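Local coordinates for protein serine protease inhibitor 4, isoform B (Drosophila melanogaster, PDB 4P0F) that probably inhibits serine-type and cysteine-type endopeptidases as a member of the serpin family, its reactive loop being cleaved in this form, at residues F17-Y22 with L372-V377; A46-G51 with G302-S307; G173-Q178 with L223-S228; M219-P224 with V267-P272; S292-D297 with L311-I316. All coordinates share one frame; numbering follows the deposited sequence.

Interaction 1 of 5, residues F17-Y22 with L372-V377; sequences FSINVY and LFWGSV
Tyr22 and Trp374 pin helix 6-28 of the serpin fold to strand 370-377, which belongs to sheet B at the heart of the molecule. The short segments run at 36° to each other, and large rings fill the interval between helix and strand. In the aromatic contact, NE1 of Trp374 stands over one face of the Tyr22 ring, toward its rim and 3.2 Å from CD2 of Tyr22; the planes are inclined at 49°, an oblique meeting. With CG of Trp374 opposite the backbone N (chi1 -162°), the indole projects from the strand to the helix. Its six-membered ring takes the apolar contacts: CH2 lies 3.2 Å from Ile19 CG2, a tight fit. Ser18, small enough to let the indole approach, presents CB while its OG bonds to Leu14 O of its own helix. In the polar contact, Tyr22 OH bonds to Thr361 OG1 of the adjacent strand and also faces Ser376 OG at 2.3 Å, a separation so short that its detail is doubtful.

Interaction 2 of 5, residues A46-G51 with G302-S307; sequences AMARLG and GKMLQS
Met304 leaves its backbone with CG beside the N and opposite the carbonyl carbon (chi1 -73°) and then runs extended, a shape that carries its methyl to the C-terminal end of helix 38-49. There CE rests 3.6 Å from Ala48 O and 4.2 Å from Ala48 CB. On the way, CG of Met304 passes 3.7 Å from CA of Gly51. Glycine suits this position because a CB would run into that same CG. The polar part is backbone: Lys303 N donates to Gly51 O at 3.0 Å. Lys303 CB packs 3.4 Å from Gly51 O, and the rest of its chain turns away. Around the methionine, Phe109 of helix 107-115 and Leu163 of strand 161-174 add apolar surface. Replacing Met304 with an alanine would probably open a gap between Ala48, Gly51 and Phe109. Arg49 and Lys303 have like charges 5.0 Å apart (NH1 to NZ), probably offset by Asp61, in a salt bridge with Arg49, and by Glu53 beside Lys303. Between the two segments, attachment of the loop before strand 311-324 to the helix end thus relies on one backbone bond and a thioether whose methyl rests on Ala48.

Interaction 3 of 5, residues G173-Q178 with L223-S228; sequences GTWQHQ and LPYKDS
A single beta bridge between Trp175 and Tyr225 ties the end of strand 161-174, in serpin sheet A, to the end of strand 218-224, in sheet B. Two backbone bonds frame it: Lys226 N donates to Thr174 O at 2.8 Å, and Gln176 N donates to Pro224 O at 2.9 Å. The Trp175 indole is sandwiched, with Leu223 CD1 over one face and Tyr225 CE1 over the opposite one. CZ3 of Trp175 comes within 3.3 Å of Tyr225 CE1; the two rings are nearly parallel, their planes 13° apart, but displaced, with little face in common. This is the breach of the serpin fold, the end of sheet A where the reactive loop begins to insert. In this cleaved form Tyr225 OH bonds to Thr329 OG1 on the inserted strand 328-341, and Trp175 NE1 bonds to Asn325 O. An alanine at Tyr225 would lose the ring against Trp175 and is likely to leave both the indole face less covered and Thr329 OG1 without this partner. Outside the apolar layer, where polar chains suit the approach to solvent, CD of Lys226 runs alongside Thr174 CG2 at 3.8 Å. Gln176 chi2 is bent (70°), swinging its amide across the lysine chain and placing OE1 3.3 Å from Lys226 CA; a water donates to both Gln176 OE1 and Tyr225 O.

Interaction 4 of 5, residues M219-P224 with V267-P272; sequences MALELP and VALKLP
Leu221 and Leu269 meet with the ring of Phe354, from strand 352-355, beside both; it touches Val267 too, while the Phe208 ring of strand 197-213 touches Leu221 and Leu223. The contact itself is aliphatic. In the serpin fold this is the packing of sheet B, which holds strand 218-224, on sheet C, to which residues 267-272 belong. The two short strands cross almost orthogonally, at -84°, with their axes 10.5 Å apart; Leu221 and Leu223 on one, and Val267, Leu269 and Leu271 on the other, fill the interval. Leu269 serves both leucines of the other strand: its CD1 touches Leu221 CD2 at 3.6 Å, and its CD2 touches Leu223 CD2 at 3.7 Å, tip to tip. A forked leucine suits such a place, since each branch can meet a different neighbour. Leu221 forks likewise. With its CG opposite the backbone N (chi1 -165°), it points toward the second strand and divides, CD1 reaching Val267 CG2 at 3.8 Å. The shorter, beta-branched Val267 fits here, where the two backbones come nearest in this contact. All five residues are buried, and none brings a polar side-chain atom that would need a partner. On the other side of its strand Lys270 makes a cation-pi contact with Phe355. The last of the touching residues, Leu271, offers CD2 to Leu223 CD1, tip to tip at 4.0 Å.

Interaction 5 of 5, residues S292-D297 with L311-I316; sequences SRMFSD and LKVSAI
Lys312 starts against the backbone of 292-297: its CB lies 3.6 Å from Ser296 O and close to Met294 O. The first torsion puts CG between the backbone N and the carbonyl carbon (chi1 71°), and from there the chain is extended. CD passes Phe295 O at 3.7 Å, and NZ reaches Asp297 OD1 at 2.9 Å in a salt bridge, approaching from above the carboxylate plane. NZ also donates to a water that in turn donates to Phe295 O. A long lysine suits this partly exposed place, apolar along its stem and charged at the tip. Next to it Val313 N donates to Met294 O at 2.9 Å. Beyond, the Phe295 ring turns its edge to Ile316 CD1, 3.6 Å from CZ, while CE1 packs on Val313 CG1. The short 3-10 turn 293-295 thus lies against strand 311-324 of serpin sheet A, between strands 263-281 and 328-341; Met294 and Phe295 also touch Phe286 of helix 283-288, and Met294 reaches Leu60 of helix 54-64.

In the fold
Interaction 1 lies nearest the middle of the molecule, about 7 Å from the chain's centre, and joins helix to sheet B through aromatic rings and hydroxyl contacts. The others fall at two ends, about 40 to 44 Å apart from centre to centre of the contacts. At one, interactions 3 and 4 share Leu223 on strand 218-224 of sheet B: interaction 4 is fully buried and purely aliphatic, whereas interaction 3, which also uses sheet A, adds backbone bonds and waters toward solvent. At the other, interactions 2 and 5 touch where Leu311 packs on Met304 and Leu305. Interaction 2 is mostly buried and lacks salt bridges across it, while interaction 5, on sheet A and partly exposed, has one.

Interaction 1 of 5, residues F17-Y22 with L372-V377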
# COMPACT_ATOMS: atom_id res chain seq x y z
N PHE A 17 5.99 -9.67 -0.25
CA PHE A 17 4.87 -9.34 0.62
C PHE A 17 3.71 -8.74 -0.18
O PHE A 17 2.55 -9.09 0.04
CB PHE A 17 5.30 -8.38 1.73
CG PHE A 17 4.21 -8.03 2.70
CD1 PHE A 17 3.63 -9.01 3.48
CD2 PHE A 17 3.75 -6.73 2.82
CE1 PHE A 17 2.62 -8.70 4.38
CE2 PHE A 17 2.74 -6.42 3.72
CZ PHE A 17 2.18 -7.41 4.49
N SER A 18 4.04 -7.87 -1.14
CA SER A 18 3.04 -7.21 -1.96
C SER A 18 2.19 -8.20 -2.74
O SER A 18 0.96 -8.12 -2.74
CB SER A 18 3.68 -6.23 -2.94
OG SER A 18 4.42 -5.22 -2.28
N ILE A 19 2.83 -9.13 -3.45
CA ILE A 19 2.06 -10.07 -4.24
C ILE A 19 1.32 -11.04 -3.33
O ILE A 19 0.24 -11.50 -3.68
CB ILE A 19 2.95 -10.82 -5.27
CG1 ILE A 19 4.05 -11.64 -4.60
CG2 ILE A 19 3.58 -9.82 -6.22
CD1 ILE A 19 4.78 -12.58 -5.54
N ASN A 20 1.87 -11.32 -2.15
CA ASN A 20 1.16 -12.16 -1.18
C ASN A 20 -0.16 -11.50 -0.77
O ASN A 20 -1.22 -12.14 -0.77
CB ASN A 20 2.01 -12.42 0.06
CG ASN A 20 3.20 -13.33 -0.22
OD1 ASN A 20 3.32 -13.93 -1.29
ND2 ASN A 20 4.07 -13.47 0.78
N VAL A 21 -0.10 -10.22 -0.42
CA VAL A 21 -1.29 -9.47 0.01
C VAL A 21 -2.28 -9.32 -1.14
O VAL A 21 -3.49 -9.54 -0.97
CB VAL A 21 -0.89 -8.09 0.56
CG1 VAL A 21 -2.12 -7.21 0.78
CG2 VAL A 21 -0.12 -8.25 1.88
N TYR A 22 -1.76 -8.98 -2.32
CA TYR A 22 -2.58 -8.80 -3.52
C TYR A 22 -3.38 -10.08 -3.79
O TYR A 22 -4.58 -10.04 -4.07
CB TYR A 22 -1.67 -8.43 -4.69
CG TYR A 22 -2.30 -8.16 -6.05
CD1 TYR A 22 -3.40 -7.32 -6.18
CD2 TYR A 22 -1.73 -8.68 -7.20
CE1 TYR A 22 -3.95 -7.06 -7.44
CE2 TYR A 22 -2.26 -8.43 -8.45
CZ TYR A 22 -3.36 -7.62 -8.56
OH TYR A 22 -3.86 -7.40 -9.83
N LEU A 372 5.35 0.93 -4.01
CA LEU A 372 4.71 1.84 -3.05
C LEU A 372 3.20 1.67 -3.08
O LEU A 372 2.53 1.74 -2.04
CB LEU A 372 5.08 3.29 -3.34
CG LEU A 372 6.56 3.63 -3.12
CD1 LEU A 372 6.86 5.05 -3.58
CD2 LEU A 372 6.95 3.44 -1.66
N PHE A 373 2.67 1.45 -4.28
CA PHE A 373 1.25 1.18 -4.50
C PHE A 373 1.12 0.03 -5.49
O PHE A 373 1.98 -0.15 -6.38
CB PHE A 373 0.50 2.41 -5.03
CG PHE A 373 0.40 3.53 -4.06
CD1 PHE A 373 1.43 4.44 -3.94
CD2 PHE A 373 -0.71 3.68 -3.26
CE1 PHE A 373 1.35 5.49 -3.04
CE2 PHE A 373 -0.79 4.73 -2.37
CZ PHE A 373 0.24 5.61 -2.25
N TRP A 374 0.04 -0.72 -5.36
CA TRP A 374 -0.24 -1.88 -6.19
C TRP A 374 -1.74 -1.95 -6.40
O TRP A 374 -2.51 -1.74 -5.46
CB TRP A 374 0.29 -3.14 -5.51
CG TRP A 374 0.47 -4.33 -6.38
CD1 TRP A 374 -0.49 -4.97 -7.10
CD2 TRP A 374 1.69 -5.05 -6.61
NE1 TRP A 374 0.05 -6.03 -7.78
CE2 TRP A 374 1.39 -6.11 -7.49
CE3 TRP A 374 3.01 -4.90 -6.16
CZ2 TRP A 374 2.36 -7.01 -7.94
CZ3 TRP A 374 3.96 -5.79 -6.60
CH2 TRP A 374 3.63 -6.83 -7.48
N GLY A 375 -2.18 -2.24 -7.62
CA GLY A 375 -3.60 -2.33 -7.85
C GLY A 375 -4.02 -3.05 -9.11
O GLY A 375 -3.18 -3.53 -9.88
N SER A 376 -5.33 -3.14 -9.27
CA SER A 376 -5.99 -3.76 -10.40
C SER A 376 -7.06 -2.84 -10.96
O SER A 376 -7.75 -2.16 -10.21
CB SER A 376 -6.68 -5.06 -9.99
OG SER A 376 -5.76 -6.08 -9.73
N VAL A 377 -7.21 -2.85 -12.28
CA VAL A 377 -8.38 -2.28 -12.92
C VAL A 377 -9.15 -3.43 -13.54
O VAL A 377 -8.68 -4.04 -14.50
CB VAL A 377 -8.02 -1.23 -13.98
CG1 VAL A 377 -9.29 -0.71 -14.65
CG2 VAL A 377 -7.26 -0.08 -13.34

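Interaction 2 of 5, residues A46-G51 with G302-S307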
# COMPACT_ATOMS: atom_id res chain seq x y z
N ALA A 46 5.46 -3.52 10.94
CA ALA A 46 6.82 -3.61 11.48
C ALA A 46 6.95 -2.77 12.75
O ALA A 46 7.65 -3.16 13.69
CB ALA A 46 7.85 -3.16 10.45
N MET A 47 6.28 -1.62 12.79
CA MET A 47 6.25 -0.81 14.01
C MET A 47 5.64 -1.60 15.15
O MET A 47 6.14 -1.57 16.28
CB MET A 47 5.49 0.51 13.78
CG MET A 47 6.27 1.52 12.95
SD MET A 47 5.55 3.17 12.92
CE MET A 47 4.10 2.88 11.94
N ALA A 48 4.55 -2.31 14.87
CA ALA A 48 3.93 -3.12 15.90
C ALA A 48 4.88 -4.22 16.34
O ALA A 48 4.97 -4.53 17.53
CB ALA A 48 2.62 -3.70 15.42
N ARG A 49 5.61 -4.80 15.39
CA ARG A 49 6.54 -5.88 15.74
C ARG A 49 7.59 -5.45 16.76
O ARG A 49 8.07 -6.27 17.57
CB ARG A 49 7.22 -6.43 14.48
CG ARG A 49 8.17 -7.59 14.76
CD ARG A 49 9.59 -7.12 14.95
NE ARG A 49 10.50 -8.21 15.33
CZ ARG A 49 10.86 -8.51 16.58
NH1 ARG A 49 10.40 -7.83 17.63
NH2 ARG A 49 11.71 -9.51 16.77
N LEU A 50 7.97 -4.17 16.75
CA LEU A 50 8.96 -3.67 17.70
C LEU A 50 8.53 -3.87 19.15
O LEU A 50 9.37 -3.95 20.05
CB LEU A 50 9.23 -2.18 17.49
CG LEU A 50 9.74 -1.73 16.12
CD1 LEU A 50 10.00 -0.23 16.19
CD2 LEU A 50 11.00 -2.49 15.72
N GLY A 51 7.22 -3.94 19.37
CA GLY A 51 6.68 -4.13 20.70
C GLY A 51 6.25 -5.56 20.99
O GLY A 51 5.72 -5.84 22.06
N GLY A 302 4.26 -7.35 25.02
CA GLY A 302 4.74 -6.81 26.28
C GLY A 302 5.85 -5.78 26.20
O GLY A 302 6.24 -5.23 27.24
N LYS A 303 6.35 -5.50 25.00
CA LYS A 303 7.41 -4.53 24.86
C LYS A 303 6.89 -3.16 24.41
O LYS A 303 7.68 -2.24 24.20
CB LYS A 303 8.48 -5.05 23.90
CG LYS A 303 9.48 -5.97 24.63
CD LYS A 303 10.31 -6.81 23.67
CE LYS A 303 11.53 -6.07 23.15
NZ LYS A 303 12.31 -6.92 22.19
N MET A 304 5.57 -3.01 24.32
CA MET A 304 4.97 -1.73 23.93
C MET A 304 4.87 -0.74 25.09
O MET A 304 5.35 0.38 24.99
CB MET A 304 3.58 -1.96 23.34
CG MET A 304 3.63 -2.56 21.96
SD MET A 304 1.99 -2.74 21.24
CE MET A 304 2.42 -2.90 19.49
N LEU A 305 4.25 -1.17 26.19
CA LEU A 305 3.94 -0.28 27.32
C LEU A 305 4.64 -0.67 28.62
O LEU A 305 4.93 -1.84 28.85
CB LEU A 305 2.44 -0.27 27.57
CG LEU A 305 1.51 0.11 26.42
CD1 LEU A 305 0.07 0.00 26.87
CD2 LEU A 305 1.82 1.50 25.94
N GLN A 306 4.87 0.30 29.49
CA GLN A 306 5.44 -0.02 30.79
C GLN A 306 4.46 -0.89 31.59
O GLN A 306 4.87 -1.73 32.39
CB GLN A 306 5.79 1.26 31.55
CG GLN A 306 6.82 2.09 30.82
CD GLN A 306 7.30 3.29 31.60
OE1 GLN A 306 6.74 3.63 32.64
NE2 GLN A 306 8.35 3.94 31.10
N SER A 307 3.17 -0.68 31.37
CA SER A 307 2.13 -1.47 32.01
C SER A 307 2.23 -2.95 31.70
O SER A 307 2.45 -3.31 30.55
CB SER A 307 0.76 -0.97 31.57
OG SER A 307 -0.25 -1.88 31.98

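Interaction 3 of 5, residues G173-Q178 with L223-S228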
# COMPACT_ATOMS: atom_id res chain seq x y z
N GLY A 173 2.75 12.89 -8.66
CA GLY A 173 3.79 12.96 -9.66
C GLY A 173 3.23 13.47 -10.97
O GLY A 173 2.06 13.27 -11.27
N THR A 174 4.09 14.13 -11.74
CA THR A 174 3.77 14.56 -13.09
C THR A 174 4.47 13.64 -14.08
O THR A 174 5.62 13.29 -13.87
CB THR A 174 4.22 16.02 -13.31
OG1 THR A 174 3.60 16.85 -12.33
CG2 THR A 174 3.85 16.50 -14.71
N TRP A 175 3.78 13.22 -15.14
CA TRP A 175 4.42 12.35 -16.11
C TRP A 175 5.64 13.05 -16.72
O TRP A 175 5.61 14.26 -16.98
CB TRP A 175 3.49 11.95 -17.25
CG TRP A 175 2.25 11.20 -16.89
CD1 TRP A 175 0.98 11.59 -17.16
CD2 TRP A 175 2.16 9.93 -16.25
NE1 TRP A 175 0.10 10.64 -16.72
CE2 TRP A 175 0.80 9.61 -16.15
CE3 TRP A 175 3.10 9.03 -15.74
CZ2 TRP A 175 0.34 8.45 -15.57
CZ3 TRP A 175 2.64 7.87 -15.16
CH2 TRP A 175 1.28 7.58 -15.08
N GLN A 176 6.68 12.27 -16.99
CA GLN A 176 7.80 12.77 -17.77
C GLN A 176 7.26 13.16 -19.14
O GLN A 176 7.61 14.20 -19.69
CB GLN A 176 8.90 11.72 -17.89
CG GLN A 176 10.12 12.18 -18.69
CD GLN A 176 10.93 13.24 -17.96
OE1 GLN A 176 11.17 13.13 -16.76
NE2 GLN A 176 11.37 14.26 -18.70
N HIS A 177 6.38 12.31 -19.66
CA HIS A 177 5.67 12.58 -20.92
C HIS A 177 4.17 12.62 -20.68
O HIS A 177 3.53 11.57 -20.59
CB HIS A 177 6.01 11.53 -21.97
CG HIS A 177 7.48 11.34 -22.17
ND1 HIS A 177 8.30 12.35 -22.62
CD2 HIS A 177 8.27 10.26 -21.99
CE1 HIS A 177 9.54 11.90 -22.71
NE2 HIS A 177 9.55 10.63 -22.33
N GLN A 178 3.62 13.82 -20.57
CA GLN A 178 2.20 13.97 -20.31
C GLN A 178 1.37 13.67 -21.55
O GLN A 178 1.84 13.80 -22.69
CB GLN A 178 1.89 15.38 -19.81
CG GLN A 178 2.53 15.74 -18.48
CD GLN A 178 2.21 17.15 -18.06
OE1 GLN A 178 1.04 17.55 -18.05
NE2 GLN A 178 3.23 17.92 -17.71
N LEU A 223 5.75 3.91 -17.16
CA LEU A 223 5.55 5.32 -17.41
C LEU A 223 6.25 6.12 -16.31
O LEU A 223 5.82 6.08 -15.16
CB LEU A 223 4.06 5.66 -17.46
CG LEU A 223 3.21 4.84 -18.43
CD1 LEU A 223 1.75 5.28 -18.38
CD2 LEU A 223 3.75 4.95 -19.85
N PRO A 224 7.35 6.82 -16.65
CA PRO A 224 8.11 7.52 -15.61
C PRO A 224 7.50 8.85 -15.20
O PRO A 224 6.83 9.51 -15.99
CB PRO A 224 9.47 7.72 -16.27
CG PRO A 224 9.18 7.80 -17.72
CD PRO A 224 8.04 6.84 -17.95
N TYR A 225 7.73 9.24 -13.94
CA TYR A 225 7.37 10.56 -13.44
C TYR A 225 8.60 11.47 -13.48
O TYR A 225 9.71 11.03 -13.21
CB TYR A 225 6.83 10.45 -12.00
CG TYR A 225 5.58 9.62 -11.94
CD1 TYR A 225 4.35 10.16 -12.28
CD2 TYR A 225 5.63 8.29 -11.56
CE1 TYR A 225 3.21 9.40 -12.26
CE2 TYR A 225 4.48 7.51 -11.53
CZ TYR A 225 3.27 8.09 -11.87
OH TYR A 225 2.13 7.34 -11.85
N LYS A 226 8.41 12.75 -13.80
CA LYS A 226 9.54 13.65 -13.91
C LYS A 226 10.14 13.92 -12.53
O LYS A 226 9.45 13.79 -11.51
CB LYS A 226 9.15 14.96 -14.60
CG LYS A 226 7.95 15.66 -14.02
CD LYS A 226 7.60 16.92 -14.82
CE LYS A 226 8.58 18.04 -14.58
NZ LYS A 226 7.92 19.38 -14.60
N ASP A 227 11.42 14.27 -12.51
CA ASP A 227 12.11 14.65 -11.28
C ASP A 227 12.01 13.57 -10.20
O ASP A 227 11.83 13.89 -9.02
CB ASP A 227 11.56 15.96 -10.74
CG ASP A 227 11.63 17.08 -11.76
OD1 ASP A 227 12.54 17.05 -12.62
OD2 ASP A 227 10.77 17.99 -11.71
N SER A 228 12.10 12.31 -10.61
CA SER A 228 12.00 11.21 -9.66
C SER A 228 12.52 9.92 -10.27
O SER A 228 12.71 9.84 -11.48
CB SER A 228 10.55 11.02 -9.22
OG SER A 228 9.85 10.24 -10.17
O HOH W 1 6.75 14.46 -10.77
O HOH W 2 11.88 10.72 -15.25
O HOH W 3 12.55 14.39 -15.13
O HOH W 4 5.90 9.56 -18.66

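Interaction 4 of 5, residues M219-P224 with V267-P272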
# COMPACT_ATOMS: atom_id res chain seq x y z
N MET A 219 2.18 -8.32 -21.49
CA MET A 219 3.14 -7.30 -21.87
C MET A 219 3.17 -6.26 -20.78
O MET A 219 2.21 -6.13 -20.01
CB MET A 219 2.79 -6.67 -23.22
CG MET A 219 2.71 -7.66 -24.36
SD MET A 219 2.09 -6.92 -25.90
CE MET A 219 2.08 -8.40 -26.91
N ALA A 220 4.28 -5.54 -20.67
CA ALA A 220 4.39 -4.53 -19.64
C ALA A 220 4.99 -3.25 -20.17
O ALA A 220 5.74 -3.27 -21.15
CB ALA A 220 5.21 -5.05 -18.46
N LEU A 221 4.67 -2.16 -19.49
CA LEU A 221 5.11 -0.82 -19.87
C LEU A 221 5.34 -0.05 -18.58
O LEU A 221 4.62 -0.24 -17.59
CB LEU A 221 4.05 -0.12 -20.75
CG LEU A 221 4.44 1.14 -21.53
CD1 LEU A 221 5.32 0.79 -22.71
CD2 LEU A 221 3.19 1.87 -22.00
N GLU A 222 6.37 0.78 -18.57
CA GLU A 222 6.64 1.68 -17.46
C GLU A 222 6.52 3.14 -17.91
O GLU A 222 7.13 3.54 -18.90
CB GLU A 222 8.02 1.44 -16.88
CG GLU A 222 7.98 0.98 -15.46
CD GLU A 222 9.35 0.70 -14.89
OE1 GLU A 222 10.35 1.28 -15.39
OE2 GLU A 222 9.42 -0.10 -13.95
N LEU A 223 5.75 3.91 -17.16
CA LEU A 223 5.55 5.32 -17.41
C LEU A 223 6.25 6.12 -16.31
O LEU A 223 5.82 6.08 -15.16
CB LEU A 223 4.06 5.66 -17.46
CG LEU A 223 3.21 4.84 -18.43
CD1 LEU A 223 1.75 5.28 -18.38
CD2 LEU A 223 3.75 4.95 -19.85
N PRO A 224 7.35 6.82 -16.65
CA PRO A 224 8.11 7.52 -15.61
C PRO A 224 7.50 8.85 -15.20
O PRO A 224 6.83 9.51 -15.99
CB PRO A 224 9.47 7.72 -16.27
CG PRO A 224 9.18 7.80 -17.72
CD PRO A 224 8.04 6.84 -17.95
N VAL A 267 6.30 3.24 -28.48
CA VAL A 267 5.02 2.62 -28.16
C VAL A 267 3.87 3.58 -28.43
O VAL A 267 3.98 4.77 -28.16
CB VAL A 267 4.98 2.18 -26.68
CG1 VAL A 267 3.59 1.67 -26.30
CG2 VAL A 267 6.02 1.11 -26.44
N ALA A 268 2.79 3.05 -28.99
CA ALA A 268 1.51 3.76 -29.08
C ALA A 268 0.67 3.28 -27.92
O ALA A 268 0.20 2.14 -27.88
CB ALA A 268 0.82 3.49 -30.41
N LEU A 269 0.52 4.17 -26.94
CA LEU A 269 -0.14 3.86 -25.69
C LEU A 269 -1.57 4.37 -25.65
O LEU A 269 -1.83 5.51 -26.06
CB LEU A 269 0.65 4.48 -24.53
CG LEU A 269 0.02 4.48 -23.14
CD1 LEU A 269 -0.18 3.05 -22.63
CD2 LEU A 269 0.89 5.29 -22.19
N LYS A 270 -2.49 3.54 -25.16
CA LYS A 270 -3.81 4.02 -24.76
C LYS A 270 -4.07 3.57 -23.34
O LYS A 270 -3.95 2.39 -23.02
CB LYS A 270 -4.92 3.54 -25.71
CG LYS A 270 -4.86 4.17 -27.09
CD LYS A 270 -5.88 3.55 -28.03
CE LYS A 270 -6.51 4.59 -28.92
NZ LYS A 270 -5.54 5.27 -29.82
N LEU A 271 -4.43 4.52 -22.48
CA LEU A 271 -4.60 4.26 -21.05
C LEU A 271 -5.87 4.94 -20.56
O LEU A 271 -6.09 6.10 -20.88
CB LEU A 271 -3.40 4.78 -20.27
CG LEU A 271 -3.36 4.49 -18.77
CD1 LEU A 271 -3.17 2.99 -18.55
CD2 LEU A 271 -2.23 5.26 -18.15
N PRO A 272 -6.71 4.23 -19.80
CA PRO A 272 -7.90 4.91 -19.27
C PRO A 272 -7.54 6.00 -18.27
O PRO A 272 -6.59 5.86 -17.51
CB PRO A 272 -8.69 3.79 -18.57
CG PRO A 272 -8.07 2.50 -19.02
CD PRO A 272 -6.65 2.82 -19.37

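Interaction 5 of 5, residues S292-D297 with L311-I316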
# COMPACT_ATOMS: atom_id res chain seq x y z
N SER A 292 -1.57 -15.00 12.68
CA SER A 292 -2.81 -15.03 13.47
C SER A 292 -2.63 -14.68 14.94
O SER A 292 -3.57 -14.19 15.57
CB SER A 292 -3.45 -16.42 13.40
OG SER A 292 -3.99 -16.64 12.11
N ARG A 293 -1.45 -14.94 15.50
CA ARG A 293 -1.31 -14.86 16.95
C ARG A 293 -1.55 -13.44 17.51
O ARG A 293 -2.10 -13.28 18.61
CB ARG A 293 0.08 -15.36 17.37
CG ARG A 293 0.21 -15.68 18.85
CD ARG A 293 1.47 -16.50 19.11
NE ARG A 293 1.73 -16.73 20.52
CZ ARG A 293 1.29 -17.79 21.20
NH1 ARG A 293 0.56 -18.72 20.61
NH2 ARG A 293 1.59 -17.91 22.49
N MET A 294 -1.16 -12.43 16.75
CA MET A 294 -1.32 -11.03 17.14
C MET A 294 -2.77 -10.62 17.46
O MET A 294 -2.99 -9.68 18.23
CB MET A 294 -0.76 -10.13 16.04
CG MET A 294 -1.50 -10.28 14.74
SD MET A 294 -0.54 -9.61 13.36
CE MET A 294 -0.44 -7.92 13.88
N PHE A 295 -3.75 -11.31 16.90
CA PHE A 295 -5.17 -11.00 17.14
C PHE A 295 -5.80 -11.84 18.24
O PHE A 295 -6.94 -11.60 18.65
CB PHE A 295 -5.99 -11.21 15.86
CG PHE A 295 -5.39 -10.58 14.65
CD1 PHE A 295 -5.41 -9.21 14.50
CD2 PHE A 295 -4.79 -11.36 13.67
CE1 PHE A 295 -4.85 -8.62 13.38
CE2 PHE A 295 -4.23 -10.79 12.58
CZ PHE A 295 -4.26 -9.42 12.42
N SER A 296 -5.05 -12.84 18.71
CA SER A 296 -5.57 -13.82 19.65
C SER A 296 -5.30 -13.44 21.09
O SER A 296 -4.51 -12.54 21.39
CB SER A 296 -4.94 -15.18 19.38
OG SER A 296 -3.64 -15.24 19.96
N ASP A 297 -5.92 -14.18 22.00
CA ASP A 297 -5.68 -13.96 23.42
C ASP A 297 -4.33 -14.51 23.86
O ASP A 297 -3.97 -14.41 25.04
CB ASP A 297 -6.81 -14.57 24.24
CG ASP A 297 -8.06 -13.72 24.23
OD1 ASP A 297 -7.95 -12.48 24.06
OD2 ASP A 297 -9.16 -14.28 24.40
N LEU A 311 -1.74 -7.32 25.88
CA LEU A 311 -2.34 -6.59 24.76
C LEU A 311 -2.56 -7.50 23.57
O LEU A 311 -1.90 -8.53 23.43
CB LEU A 311 -1.44 -5.42 24.32
CG LEU A 311 -0.96 -4.45 25.40
CD1 LEU A 311 -0.01 -3.42 24.79
CD2 LEU A 311 -2.13 -3.76 26.07
N LYS A 312 -3.49 -7.10 22.69
CA LYS A 312 -3.65 -7.75 21.40
C LYS A 312 -4.14 -6.75 20.35
O LYS A 312 -4.60 -5.66 20.68
CB LYS A 312 -4.63 -8.93 21.50
CG LYS A 312 -6.06 -8.54 21.71
CD LYS A 312 -6.94 -9.77 21.88
CE LYS A 312 -8.39 -9.38 22.11
NZ LYS A 312 -9.26 -10.59 22.22
N VAL A 313 -4.04 -7.12 19.09
CA VAL A 313 -4.51 -6.27 18.00
C VAL A 313 -6.00 -6.49 17.77
O VAL A 313 -6.43 -7.63 17.59
CB VAL A 313 -3.72 -6.54 16.71
CG1 VAL A 313 -4.29 -5.77 15.54
CG2 VAL A 313 -2.25 -6.20 16.91
N SER A 314 -6.79 -5.41 17.78
CA SER A 314 -8.23 -5.51 17.56
C SER A 314 -8.65 -5.16 16.14
O SER A 314 -9.74 -5.54 15.71
CB SER A 314 -8.98 -4.58 18.52
OG SER A 314 -8.41 -3.29 18.49
N ALA A 315 -7.82 -4.41 15.42
CA ALA A 315 -8.13 -4.07 14.04
C ALA A 315 -6.90 -3.62 13.28
O ALA A 315 -6.01 -2.99 13.84
CB ALA A 315 -9.20 -2.99 13.99
N ILE A 316 -6.86 -3.95 11.98
CA ILE A 316 -5.89 -3.37 11.06
C ILE A 316 -6.69 -2.84 9.89
O ILE A 316 -7.32 -3.62 9.19
CB ILE A 316 -4.85 -4.38 10.54
CG1 ILE A 316 -4.17 -5.12 11.70
CG2 ILE A 316 -3.82 -3.66 9.67
CD1 ILE A 316 -3.14 -6.17 11.25
O HOH W 5 -8.32 -9.24 18.15
O HOH W 6 -9.15 -12.38 19.98